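Local atomic coordinates of beta-glucoside kinase (Listeria monocytogenes, PDB entry 4HTL), a protein that phosphorylates cellobiose with ATP to give cellobiose-6'-phosphate, and may also regulate transcription of the operon for cellobiose uptake. Residues 124-129 against 138-143; 236-241 against 267-272; 13-18 against 32-37; 41-46 against 79-84. One frame throughout, in Å; residues are numbered along the deposited sequence. Where two conformers were deposited one is given.

Interaction 1. Residues 124-129 against 138-143; sequences DDFLCL and GIFSNG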
loop_
_atom_site.group_PDB
_atom_site.type_symbol
_atom_site.label_atom_id
_atom_site.label_comp_id
_atom_site.label_asym_id
_atom_site.label_seq_id
_atom_site.Cartn_x
_atom_site.Cartn_y
_atom_site.Cartn_z
ATOM N N ASP A 124 9.790 11.119 -5.436
ATOM C CA ASP A 124 8.409 10.861 -5.895
ATOM C C ASP A 124 7.703 9.679 -5.231
ATOM O O ASP A 124 6.489 9.587 -5.320
ATOM C CB ASP A 124 8.411 10.634 -7.389
ATOM C CG ASP A 124 8.603 11.918 -8.182
ATOM O OD1 ASP A 124 8.450 13.060 -7.683
ATOM O OD2 ASP A 124 8.918 11.761 -9.340
ATOM N N ASP A 125 8.432 8.811 -4.549
ATOM C CA ASP A 125 7.823 7.619 -3.959
ATOM C C ASP A 125 8.500 7.348 -2.626
ATOM O O ASP A 125 9.623 6.845 -2.583
ATOM C CB ASP A 125 8.008 6.396 -4.887
ATOM C CG ASP A 125 7.232 6.506 -6.166
ATOM O OD1 ASP A 125 7.835 6.999 -7.166
ATOM O OD2 ASP A 125 6.005 6.217 -6.142
ATOM N N PHE A 126 7.887 7.847 -1.546
ATOM C CA PHE A 126 8.385 7.576 -0.204
ATOM C C PHE A 126 7.229 7.463 0.765
ATOM O O PHE A 126 6.116 7.883 0.467
ATOM C CB PHE A 126 9.379 8.631 0.267
ATOM C CG PHE A 126 8.806 9.989 0.595
ATOM C CD1 PHE A 126 8.629 10.966 -0.411
ATOM C CD2 PHE A 126 8.517 10.338 1.885
ATOM C CE1 PHE A 126 8.193 12.208 -0.099
ATOM C CE2 PHE A 126 8.056 11.580 2.204
ATOM C CZ PHE A 126 7.920 12.546 1.199
ATOM N N LEU A 127 7.499 6.798 1.878
ATOM C CA LEU A 127 6.546 6.657 2.938
ATOM C C LEU A 127 7.094 7.274 4.233
ATOM O O LEU A 127 8.289 7.340 4.456
ATOM C CB LEU A 127 6.222 5.201 3.206
ATOM C CG LEU A 127 5.892 4.301 2.004
ATOM C CD1 LEU A 127 5.729 2.834 2.425
ATOM C CD2 LEU A 127 4.592 4.830 1.338
ATOM N N CYS A 128 6.163 7.679 5.076
ATOM C CA CYS A 128 6.458 8.034 6.464
ATOM C C CYS A 128 5.727 7.071 7.424
ATOM O O CYS A 128 4.496 6.889 7.374
ATOM C CB CYS A 128 6.038 9.408 6.738
ATOM S SG CYS A 128 6.984 10.669 5.849
ATOM N N LEU A 129 6.493 6.519 8.333
ATOM C CA LEU A 129 5.987 5.571 9.337
ATOM C C LEU A 129 6.305 6.196 10.712
ATOM O O LEU A 129 7.449 6.524 11.005
ATOM C CB LEU A 129 6.674 4.243 9.156
ATOM C CG LEU A 129 6.480 3.187 10.267
ATOM C CD1 LEU A 129 5.011 2.761 10.397
ATOM C CD2 LEU A 129 7.424 2.004 10.050
ATOM N N GLY A 138 1.938 7.871 6.321
ATOM C CA GLY A 138 1.681 8.728 5.144
ATOM C C GLY A 138 2.332 8.126 3.889
ATOM O O GLY A 138 3.418 7.514 3.927
ATOM N N ILE A 139 1.668 8.330 2.758
ATOM C CA ILE A 139 2.084 7.760 1.471
ATOM C C ILE A 139 2.280 8.870 0.442
ATOM O O ILE A 139 1.354 9.633 0.165
ATOM C CB ILE A 139 0.993 6.832 0.890
ATOM C CG1 ILE A 139 0.655 5.706 1.872
ATOM C CG2 ILE A 139 1.398 6.265 -0.491
ATOM C CD1 ILE A 139 -0.739 5.115 1.689
ATOM N N PHE A 140 3.447 8.852 -0.200
ATOM C CA PHE A 140 3.753 9.732 -1.348
ATOM C C PHE A 140 4.098 8.768 -2.506
ATOM O O PHE A 140 5.072 8.015 -2.432
ATOM C CB PHE A 140 4.901 10.665 -1.007
ATOM C CG PHE A 140 4.912 11.954 -1.783
ATOM C CD1 PHE A 140 3.984 12.941 -1.500
ATOM C CD2 PHE A 140 5.893 12.219 -2.712
ATOM C CE1 PHE A 140 3.997 14.134 -2.192
ATOM C CE2 PHE A 140 5.919 13.434 -3.383
ATOM C CZ PHE A 140 4.987 14.393 -3.098
ATOM N N SER A 141 3.238 8.771 -3.526
ATOM C CA SER A 141 3.409 7.919 -4.725
ATOM C C SER A 141 3.243 8.796 -5.965
ATOM O O SER A 141 2.344 9.625 -6.039
ATOM C CB SER A 141 2.422 6.802 -4.783
ATOM O OG SER A 141 2.512 5.891 -3.714
ATOM N N ASN A 142 4.070 8.560 -6.958
ATOM C CA ASN A 142 4.014 9.368 -8.175
ATOM C C ASN A 142 4.022 10.864 -7.954
ATOM O O ASN A 142 3.390 11.630 -8.718
ATOM C CB ASN A 142 2.776 9.107 -8.971
ATOM C CG ASN A 142 2.753 7.756 -9.596
ATOM O OD1 ASN A 142 3.758 7.295 -10.115
ATOM N ND2 ASN A 142 1.587 7.119 -9.584
ATOM N N GLY A 143 4.777 11.289 -6.957
ATOM C CA GLY A 143 4.983 12.715 -6.702
ATOM C C GLY A 143 3.796 13.406 -6.065
ATOM O O GLY A 143 3.757 14.625 -6.060
HETATM O O HOH W 1 4.863 4.458 -4.320
HETATM O O HOH W 2 4.781 5.139 -8.332
HETATM O O HOH W 3 6.981 7.456 -9.521
#

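Interaction 2. Residues 236-241 against 267-272; sequences FDPTHI and RDTIIE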
loop_
_atom_site.group_PDB
_atom_site.type_symbol
_atom_site.label_atom_id
_atom_site.label_comp_id
_atom_site.label_asym_id
_atom_site.label_seq_id
_atom_site.Cartn_x
_atom_site.Cartn_y
_atom_site.Cartn_z
ATOM N N PHE A 236 4.391 -0.754 -1.999
ATOM C CA PHE A 236 4.526 0.563 -2.541
ATOM C C PHE A 236 5.808 0.774 -3.361
ATOM O O PHE A 236 5.894 1.726 -4.153
ATOM C CB PHE A 236 4.550 1.606 -1.381
ATOM C CG PHE A 236 3.213 1.778 -0.693
ATOM C CD1 PHE A 236 2.231 2.569 -1.271
ATOM C CD2 PHE A 236 2.914 1.063 0.437
ATOM C CE1 PHE A 236 0.973 2.707 -0.679
ATOM C CE2 PHE A 236 1.664 1.216 1.060
ATOM C CZ PHE A 236 0.676 1.999 0.477
ATOM N N ASP A 237 6.824 -0.021 -3.102
ATOM C CA ASP A 237 8.147 0.156 -3.730
ATOM C C ASP A 237 8.617 1.597 -3.580
ATOM O O ASP A 237 9.000 2.251 -4.547
ATOM C CB ASP A 237 8.117 -0.319 -5.195
ATOM C CG ASP A 237 9.470 -0.181 -5.921
ATOM O OD1 ASP A 237 10.532 -0.389 -5.284
ATOM O OD2 ASP A 237 9.471 0.199 -7.127
ATOM N N PRO A 238 8.612 2.107 -2.324
ATOM C CA PRO A 238 9.226 3.389 -2.120
ATOM C C PRO A 238 10.737 3.356 -2.295
ATOM O O PRO A 238 11.331 2.311 -2.182
ATOM C CB PRO A 238 8.905 3.671 -0.671
ATOM C CG PRO A 238 8.955 2.272 -0.003
ATOM C CD PRO A 238 8.395 1.351 -1.060
ATOM N N THR A 239 11.374 4.503 -2.518
ATOM C CA THR A 239 12.820 4.580 -2.417
ATOM C C THR A 239 13.290 4.735 -0.958
ATOM O O THR A 239 14.367 4.253 -0.588
ATOM C CB THR A 239 13.351 5.747 -3.282
ATOM O OG1 THR A 239 12.830 7.002 -2.802
ATOM C CG2 THR A 239 13.015 5.489 -4.766
ATOM N N HIS A 240 12.450 5.374 -0.148
ATOM C CA HIS A 240 12.783 5.777 1.229
ATOM C C HIS A 240 11.573 5.572 2.116
ATOM O O HIS A 240 10.437 5.840 1.702
ATOM C CB HIS A 240 13.151 7.260 1.332
ATOM C CG HIS A 240 14.413 7.631 0.633
ATOM N ND1 HIS A 240 14.538 7.581 -0.719
ATOM C CD2 HIS A 240 15.620 8.087 1.123
ATOM C CE1 HIS A 240 15.765 7.985 -1.061
ATOM N NE2 HIS A 240 16.438 8.283 0.069
ATOM N N ILE A 241 11.809 5.089 3.326
ATOM C CA ILE A 241 10.811 5.123 4.391
ATOM C C ILE A 241 11.412 5.882 5.549
ATOM O O ILE A 241 12.436 5.480 6.120
ATOM C CB ILE A 241 10.369 3.716 4.851
ATOM C CG1 ILE A 241 9.804 2.912 3.639
ATOM C CG2 ILE A 241 9.330 3.787 5.999
ATOM C CD1 ILE A 241 9.433 1.481 3.969
ATOM N N ARG A 267 15.815 -4.634 0.321
ATOM C CA ARG A 267 15.517 -4.645 -1.102
ATOM C C ARG A 267 15.611 -3.273 -1.711
ATOM O O ARG A 267 14.665 -2.771 -2.345
ATOM C CB ARG A 267 14.190 -5.314 -1.378
ATOM C CG ARG A 267 14.112 -5.752 -2.823
ATOM C CD ARG A 267 12.723 -5.757 -3.408
ATOM N NE ARG A 267 12.036 -4.495 -3.278
ATOM C CZ ARG A 267 10.786 -4.293 -3.675
ATOM N NH1 ARG A 267 10.139 -5.268 -4.316
ATOM N NH2 ARG A 267 10.206 -3.121 -3.452
ATOM N N ASP A 268 16.762 -2.654 -1.443
ATOM C CA ASP A 268 17.146 -1.320 -1.922
ATOM C C ASP A 268 16.513 -0.104 -1.189
ATOM O O ASP A 268 16.837 1.067 -1.501
ATOM C CB ASP A 268 16.966 -1.203 -3.426
ATOM C CG ASP A 268 17.624 -2.354 -4.183
ATOM O OD1 ASP A 268 18.872 -2.491 -4.096
ATOM O OD2 ASP A 268 16.866 -3.145 -4.812
ATOM N N THR A 269 15.559 -0.355 -0.312
ATOM C CA THR A 269 14.864 0.713 0.375
ATOM C C THR A 269 15.767 1.328 1.397
ATOM O O THR A 269 16.416 0.606 2.159
ATOM C CB THR A 269 13.615 0.169 1.068
ATOM O OG1 THR A 269 12.900 -0.688 0.177
ATOM C CG2 THR A 269 12.688 1.289 1.562
ATOM N N ILE A 270 15.784 2.655 1.419
ATOM C CA ILE A 270 16.516 3.404 2.436
ATOM C C ILE A 270 15.575 3.704 3.601
ATOM O O ILE A 270 14.484 4.175 3.398
ATOM C CB ILE A 270 17.079 4.702 1.859
ATOM C CG1 ILE A 270 18.198 4.366 0.851
ATOM C CG2 ILE A 270 17.627 5.639 2.965
ATOM C CD1 ILE A 270 18.545 5.538 -0.047
ATOM N N ILE A 271 15.992 3.304 4.804
ATOM C CA ILE A 271 15.298 3.663 6.039
ATOM C C ILE A 271 16.144 4.647 6.829
ATOM O O ILE A 271 17.327 4.434 7.033
ATOM C CB ILE A 271 14.788 2.441 6.897
ATOM C CG1 ILE A 271 15.922 1.595 7.439
ATOM C CG2 ILE A 271 13.798 1.581 6.082
ATOM C CD1 ILE A 271 15.499 0.536 8.487
ATOM N N GLU A 272 15.508 5.706 7.309
ATOM C CA GLU A 272 16.190 6.724 8.100
ATOM C C GLU A 272 15.154 7.519 8.872
ATOM O O GLU A 272 13.957 7.375 8.646
ATOM C CB GLU A 272 17.082 7.645 7.232
ATOM C CG GLU A 272 16.371 8.397 6.179
ATOM C CD GLU A 272 17.373 9.178 5.320
ATOM O OE1 GLU A 272 18.165 9.915 5.905
ATOM O OE2 GLU A 272 17.366 9.028 4.071
HETATM O O HOH W 4 11.441 -0.616 -2.187
HETATM O O HOH W 5 16.170 3.482 -2.476
#

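Interaction 3. Residues 13-18 against 32-37; sequences GTALKM and SAEISG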
loop_
_atom_site.group_PDB
_atom_site.type_symbol
_atom_site.label_atom_id
_atom_site.label_comp_id
_atom_site.label_asym_id
_atom_site.label_seq_id
_atom_site.Cartn_x
_atom_site.Cartn_y
_atom_site.Cartn_z
ATOM N N GLY A 13 -2.075 14.237 20.225
ATOM C CA GLY A 13 -2.737 13.331 21.166
ATOM C C GLY A 13 -2.909 13.952 22.537
ATOM O O GLY A 13 -3.923 13.735 23.183
ATOM N N THR A 14 -1.930 14.736 22.976
ATOM C CA THR A 14 -2.010 15.365 24.294
ATOM C C THR A 14 -1.760 16.870 24.328
ATOM O O THR A 14 -1.961 17.502 25.375
ATOM C CB THR A 14 -1.027 14.704 25.275
ATOM O OG1 THR A 14 0.315 14.893 24.804
ATOM C CG2 THR A 14 -1.333 13.204 25.420
ATOM N N ALA A 15 -1.307 17.442 23.217
ATOM C CA ALA A 15 -1.068 18.872 23.141
ATOM C C ALA A 15 -1.602 19.422 21.824
ATOM O O ALA A 15 -1.687 18.712 20.814
ATOM C CB ALA A 15 0.417 19.186 23.260
ATOM N N LEU A 16 -1.969 20.687 21.851
ATOM C CA LEU A 16 -2.316 21.436 20.671
ATOM C C LEU A 16 -1.165 22.385 20.450
ATOM O O LEU A 16 -0.862 23.197 21.340
ATOM C CB LEU A 16 -3.602 22.247 20.868
ATOM C CG LEU A 16 -4.005 23.220 19.743
ATOM C CD1 LEU A 16 -4.351 22.497 18.421
ATOM C CD2 LEU A 16 -5.152 24.109 20.164
ATOM N N LYS A 17 -0.465 22.231 19.322
ATOM C CA LYS A 17 0.583 23.160 18.964
ATOM C C LYS A 17 0.034 24.233 18.024
ATOM O O LYS A 17 -0.812 23.952 17.174
ATOM C CB LYS A 17 1.725 22.410 18.300
ATOM C CG LYS A 17 2.444 21.416 19.222
ATOM C CD LYS A 17 3.455 20.609 18.412
ATOM C CE LYS A 17 4.309 19.689 19.280
ATOM N NZ LYS A 17 4.927 18.593 18.487
HETATM N N MSE A 18 0.536 25.456 18.170
HETATM C CA MSE A 18 0.028 26.590 17.429
HETATM C C MSE A 18 1.222 27.458 17.044
HETATM O O MSE A 18 2.205 27.556 17.807
HETATM C CB MSE A 18 -0.971 27.391 18.289
HETATM C CG MSE A 18 -1.932 26.549 19.091
HETATM SE SE MSE A 18 -3.048 27.592 20.328
HETATM C CE MSE A 18 -2.679 26.536 21.833
ATOM N N SER A 32 1.605 26.463 22.894
ATOM C CA SER A 32 1.163 25.086 23.089
ATOM C C SER A 32 0.168 25.045 24.265
ATOM O O SER A 32 0.242 25.880 25.181
ATOM C CB SER A 32 2.392 24.209 23.363
ATOM O OG SER A 32 2.050 22.900 23.735
ATOM N N ALA A 33 -0.763 24.100 24.226
ATOM C CA ALA A 33 -1.723 23.859 25.292
ATOM C C ALA A 33 -1.910 22.360 25.470
ATOM O O ALA A 33 -2.118 21.640 24.497
ATOM C CB ALA A 33 -3.057 24.492 24.949
ATOM N N GLU A 34 -1.820 21.888 26.711
ATOM C CA GLU A 34 -2.238 20.526 27.040
ATOM C C GLU A 34 -3.752 20.411 26.835
ATOM O O GLU A 34 -4.512 21.271 27.280
ATOM C CB GLU A 34 -1.861 20.165 28.488
ATOM C CG GLU A 34 -0.363 19.965 28.705
ATOM C CD GLU A 34 0.178 18.700 28.046
ATOM O OE1 GLU A 34 -0.316 17.597 28.373
ATOM O OE2 GLU A 34 1.111 18.799 27.211
ATOM N N ILE A 35 -4.181 19.371 26.127
ATOM C CA ILE A 35 -5.608 19.133 25.899
ATOM C C ILE A 35 -6.058 17.876 26.616
ATOM O O ILE A 35 -5.452 16.810 26.470
ATOM C CB ILE A 35 -5.958 18.978 24.414
ATOM C CG1 ILE A 35 -5.635 20.264 23.654
ATOM C CG2 ILE A 35 -7.439 18.644 24.273
ATOM C CD1 ILE A 35 -6.551 21.421 23.982
ATOM N N SER A 36 -7.138 18.019 27.385
ATOM C CA SER A 36 -7.652 16.944 28.220
ATOM C C SER A 36 -8.627 16.018 27.474
ATOM O O SER A 36 -9.611 16.482 26.891
ATOM C CB SER A 36 -8.333 17.540 29.457
ATOM O OG SER A 36 -8.434 16.579 30.486
ATOM N N GLY A 37 -8.340 14.715 27.494
ATOM C CA GLY A 37 -9.250 13.691 26.955
ATOM C C GLY A 37 -9.733 13.911 25.531
ATOM O O GLY A 37 -10.872 13.535 25.189
HETATM O O HOH W 6 -6.310 14.492 24.992
#

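Interaction 4. Residues 41-46 against 79-84; sequences DQILAE and GAIRRF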
loop_
_atom_site.group_PDB
_atom_site.type_symbol
_atom_site.label_atom_id
_atom_site.label_comp_id
_atom_site.label_asym_id
_atom_site.label_seq_id
_atom_site.Cartn_x
_atom_site.Cartn_y
_atom_site.Cartn_z
ATOM N N ASP A 41 -14.158 20.605 21.819
ATOM C CA ASP A 41 -14.533 21.946 22.284
ATOM C C ASP A 41 -13.386 22.724 22.924
ATOM O O ASP A 41 -13.263 23.924 22.659
ATOM C CB ASP A 41 -15.774 21.884 23.166
ATOM C CG ASP A 41 -16.983 21.436 22.386
ATOM O OD1 ASP A 41 -17.262 22.022 21.309
ATOM O OD2 ASP A 41 -17.631 20.477 22.832
ATOM N N GLN A 42 -12.546 22.074 23.738
ATOM C CA GLN A 42 -11.376 22.743 24.284
ATOM C C GLN A 42 -10.453 23.166 23.142
ATOM O O GLN A 42 -9.926 24.259 23.144
ATOM C CB GLN A 42 -10.638 21.818 25.248
ATOM C CG GLN A 42 -9.559 22.512 26.062
ATOM C CD GLN A 42 -10.112 23.633 26.930
ATOM O OE1 GLN A 42 -11.238 23.559 27.418
ATOM N NE2 GLN A 42 -9.321 24.680 27.110
ATOM N N ILE A 43 -10.284 22.293 22.140
ATOM C CA ILE A 43 -9.429 22.648 21.019
ATOM C C ILE A 43 -9.962 23.879 20.292
ATOM O O ILE A 43 -9.179 24.787 19.943
ATOM C CB ILE A 43 -9.229 21.471 20.008
ATOM C CG1 ILE A 43 -8.407 20.342 20.658
ATOM C CG2 ILE A 43 -8.620 21.963 18.697
ATOM C CD1 ILE A 43 -8.546 19.006 19.978
ATOM N N LEU A 44 -11.281 23.938 20.076
ATOM C CA LEU A 44 -11.856 25.077 19.386
ATOM C C LEU A 44 -11.667 26.348 20.208
ATOM O O LEU A 44 -11.429 27.449 19.655
ATOM C CB LEU A 44 -13.316 24.833 19.074
ATOM C CG LEU A 44 -13.598 23.686 18.091
ATOM C CD1 LEU A 44 -15.087 23.422 18.071
ATOM C CD2 LEU A 44 -13.074 24.045 16.709
ATOM N N ALA A 45 -11.750 26.200 21.522
ATOM C CA ALA A 45 -11.594 27.348 22.441
ATOM C C ALA A 45 -10.152 27.888 22.377
ATOM O O ALA A 45 -9.927 29.095 22.196
ATOM C CB ALA A 45 -11.948 26.919 23.837
ATOM N N GLU A 46 -9.185 26.974 22.457
ATOM C CA GLU A 46 -7.770 27.341 22.320
ATOM C C GLU A 46 -7.496 28.015 20.975
ATOM O O GLU A 46 -6.746 29.004 20.900
ATOM C CB GLU A 46 -6.871 26.133 22.488
ATOM C CG GLU A 46 -6.910 25.407 23.814
ATOM C CD GLU A 46 -6.170 26.094 24.938
ATOM O OE1 GLU A 46 -5.402 27.073 24.678
ATOM O OE2 GLU A 46 -6.347 25.596 26.081
ATOM N N GLY A 79 -10.686 11.001 14.488
ATOM C CA GLY A 79 -9.667 10.303 15.282
ATOM C C GLY A 79 -10.106 10.196 16.737
ATOM O O GLY A 79 -11.192 9.686 17.007
ATOM N N ALA A 80 -9.287 10.702 17.668
ATOM C CA ALA A 80 -9.622 10.666 19.104
ATOM C C ALA A 80 -10.696 11.684 19.484
ATOM O O ALA A 80 -11.250 11.598 20.561
ATOM C CB ALA A 80 -8.378 10.904 19.951
ATOM N N ILE A 81 -10.980 12.640 18.592
ATOM C CA ILE A 81 -11.816 13.795 18.901
ATOM C C ILE A 81 -13.224 13.561 18.369
ATOM O O ILE A 81 -13.536 13.918 17.226
ATOM C CB ILE A 81 -11.205 15.086 18.285
ATOM C CG1 ILE A 81 -9.706 15.179 18.608
ATOM C CG2 ILE A 81 -11.916 16.348 18.772
ATOM C CD1 ILE A 81 -9.032 16.245 17.813
ATOM N N ARG A 82 -14.076 12.950 19.198
ATOM C CA ARG A 82 -15.460 12.640 18.785
ATOM C C ARG A 82 -16.218 13.909 18.352
ATOM O O ARG A 82 -17.074 13.855 17.467
ATOM C CB ARG A 82 -16.253 11.930 19.905
ATOM C CG ARG A 82 -15.782 10.534 20.290
ATOM C CD ARG A 82 -16.241 9.460 19.299
ATOM N NE ARG A 82 -15.649 9.686 17.988
ATOM C CZ ARG A 82 -14.377 9.421 17.666
ATOM N NH1 ARG A 82 -13.548 8.867 18.555
ATOM N NH2 ARG A 82 -13.927 9.716 16.441
ATOM N N ARG A 83 -15.899 15.047 18.967
ATOM C CA ARG A 83 -16.546 16.315 18.615
ATOM C C ARG A 83 -16.367 16.704 17.137
ATOM O O ARG A 83 -17.187 17.442 16.574
ATOM C CB ARG A 83 -16.064 17.459 19.552
ATOM C CG ARG A 83 -16.479 18.888 19.166
ATOM C CD ARG A 83 -17.970 19.187 19.334
ATOM N NE ARG A 83 -18.273 20.557 18.901
ATOM C CZ ARG A 83 -18.571 20.936 17.654
ATOM N NH1 ARG A 83 -18.624 20.057 16.655
ATOM N NH2 ARG A 83 -18.822 22.215 17.394
ATOM N N PHE A 84 -15.299 16.213 16.514
ATOM C CA PHE A 84 -15.003 16.553 15.143
ATOM C C PHE A 84 -15.544 15.507 14.139
ATOM O O PHE A 84 -15.362 15.674 12.937
ATOM C CB PHE A 84 -13.484 16.742 14.954
ATOM C CG PHE A 84 -12.892 17.958 15.638
ATOM C CD1 PHE A 84 -13.677 18.910 16.286
ATOM C CD2 PHE A 84 -11.517 18.152 15.634
ATOM C CE1 PHE A 84 -13.113 20.014 16.910
ATOM C CE2 PHE A 84 -10.951 19.267 16.239
ATOM C CZ PHE A 84 -11.753 20.199 16.882
#

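Interaction 1. Residues 124-129 against 138-143
Phe126 and Phe140 meet across the hairpin from different rotations: CG of Phe126 lies between its backbone N and carbonyl carbon (chi1 71°), whereas CG of Phe140 stands opposite its N (chi1 -154°). This stands the Phe126 ring up over its own strand, one face turned to the partner, and Phe140 CB sits above that face, 4.0 Å from the Phe126 ring centroid, a CH-pi contact. The two rings are inclined at 40°, an oblique pair whose nearest carbons are Phe126 CE1 and Phe140 CD2 at 3.5 Å. On the other face of the sheet Leu127 CD2 rests against Ile139 CG2, 4.0 Å away. Paired backbone bonds join Phe126 to Phe140 and Cys128 to Gly138. Beyond them the partners change: Gly143 N meets a lone pair of Asp124 O at 2.9 Å, and Asn142 N reaches Asp125 OD2 at 3.1 Å from above the carboxylate plane. A water donates to that OD2 and accepts from Ser141 OG, while Asn142 ND2 bonds to Leu145 O of the second subunit. The chemistry is divided, with aromatic and aliphatic carbon along the buried strands and, where they end, a carboxylate that takes over from the ladder in binding a backbone N-H.

Interaction 2. Residues 236-241 against 267-272
His240 and Ile241 run parallel to Ile270 and Ile271, joined by nearly straight bonds from Ile270 N to Thr239 O (2.9 Å) and Ile241 N to Ile270 O (2.8 Å), with a weak third from Glu272 N to Ile241 O. His240 and Ile270 lie side by side on one face of the sheet; Ile270 CB stands over the His240 ring, 4.1 Å from its centroid. The ring's rotation is set at its edge, where ND1 hydrogen-bonds Thr239 OG1. Glu272 OE2 comes up in the ring plane, 3.6 Å from His240 CD2, while OE1 of Glu272 pairs with Lys119. On the other face Ile241 CG1 packs on Thr269 CG2. Asp237 and Arg267 attract by charge alone: Asp237 OD1 is 3.3 Å from Arg267 NH2 but well out of the guanidinium plane. The stronger partner of that carboxylate is Arg150 of the second subunit, whose backbone N bonds OD2; Arg152 of that subunit salt-bridges OD1. One water links Pro238 O, Arg267 NH2 and Thr269 OG1, which also bonds Leu266 O. Parallel neighbours connected through helix 253-261 make a beta-alpha-beta crossover, here at the edge of the five-stranded sheet of an actin-like ATPase fold.

Interaction 3. Residues 13-18 against 32-37
Leu16 and Ala33 satisfy each other's backbone: Leu16 N donates to Ala33 O at 2.8 Å and Ala33 N to Leu16 O at 3.0 Å, both donors lying in the plane of the carbonyl they meet. One step beyond this antiparallel pair, Ile35 N reaches Thr14 O at 3.0 Å, this time from above the carbonyl plane. The acceptors also draw CA-H contacts, with Ala15 CA 3.3 Å from Ala33 O and Ser32 CA equally near Leu16 O. Further along, a water donates to both Gly13 O and Ile35 O and so bridges the two segments just past the ends of the strands. Glu34 OE1 and Thr14 O, two acceptors at 3.4 Å, offer each other no bond. Gly13 and Thr14 belong to the probable ATP-binding segment, so the ladder leads into what is probably the nucleotide-binding loop. Among the side chains, Lys17 NZ is bonded to Asn278 O. Selenomethionine Met18, its chain bent at chi3 (-129°), turns its methyl CE onto Ala33 CB, 3.7 Å away. Helix 40-52 packs on this apolar face through Glu46 and Phe50, while strand 6-11 flanks 15-21 along its other edge, where Lys17 is bonded to Asp10 through the backbone.

Interaction 4. Residues 41-46 against 79-84
Ile43 and Ile81 meet end to end at their CD1 methyls, 3.5 Å apart, and form the apolar centre between helix 40-52 and the loop leading to strand 87-88. Both also touch Ile11, a residue of the probable ATP-binding segment. Beside them the Phe84 ring is approached at its edge by two helix side chains. Ile43 CG2 lies 4.0 Å from Phe84 CZ, and Leu44 CG is 3.9 Å from Phe84 CE1, the leucine and phenylalanine side chains running antiparallel alongside one another. One face of the same ring takes Ile81 CG2 from within its own loop, so that the ring has the helix side chains at its edge and Ile81 over one face. Farther out, Leu44 CD1 comes over a face of the Arg83 guanidinium, 4.0 Å from Arg83 NH2, while the leucine's side chain also rests on Leu89 and Trp92 of helix 89-97. With CG swung away from its backbone N (chi1 170°) and the chain bent at chi2 (70°), Arg83 crosses the Asp41 side chain at about a right angle and presents NE to it. There the polar edge is closed by a salt bridge: Arg83 NE donates to Asp41 OD1 at 3.0 Å on the syn side of the carboxylate, the N-H bent to 146°. Arg83 has a second, cation-pi partner in Phe87. The contact docks helix 40-52 on the loop between strands 74-77 and 87-88, in the part of the actin-like fold built on strand 6-11, which holds part of the probable ATP-binding segment.

How the interactions relate
The four contacts fall into two groups on opposite sides of the chain's centre. Interactions 3 and 4 come first along the chain, their centres about 10 Å apart; helix 40-52 follows strand 27-34 directly, and Glu46 of the helix packs on Leu16 and Ala33. Interactions 1 and 2 follow, also about 10 Å apart, and share one mixed sheet in which strands 126-131 and 240-244 are neighbours. Between the groups the centres lie 28 to 35 Å apart, and nowhere do they touch. Interaction 3 lies in one five-stranded sheet and interactions 1 and 2 in another of the same strand order, with interaction 4 packed beside the first, as expected of an actin-like ATPase fold; the first group carries probable ATP-binding residues, the second touches the second subunit.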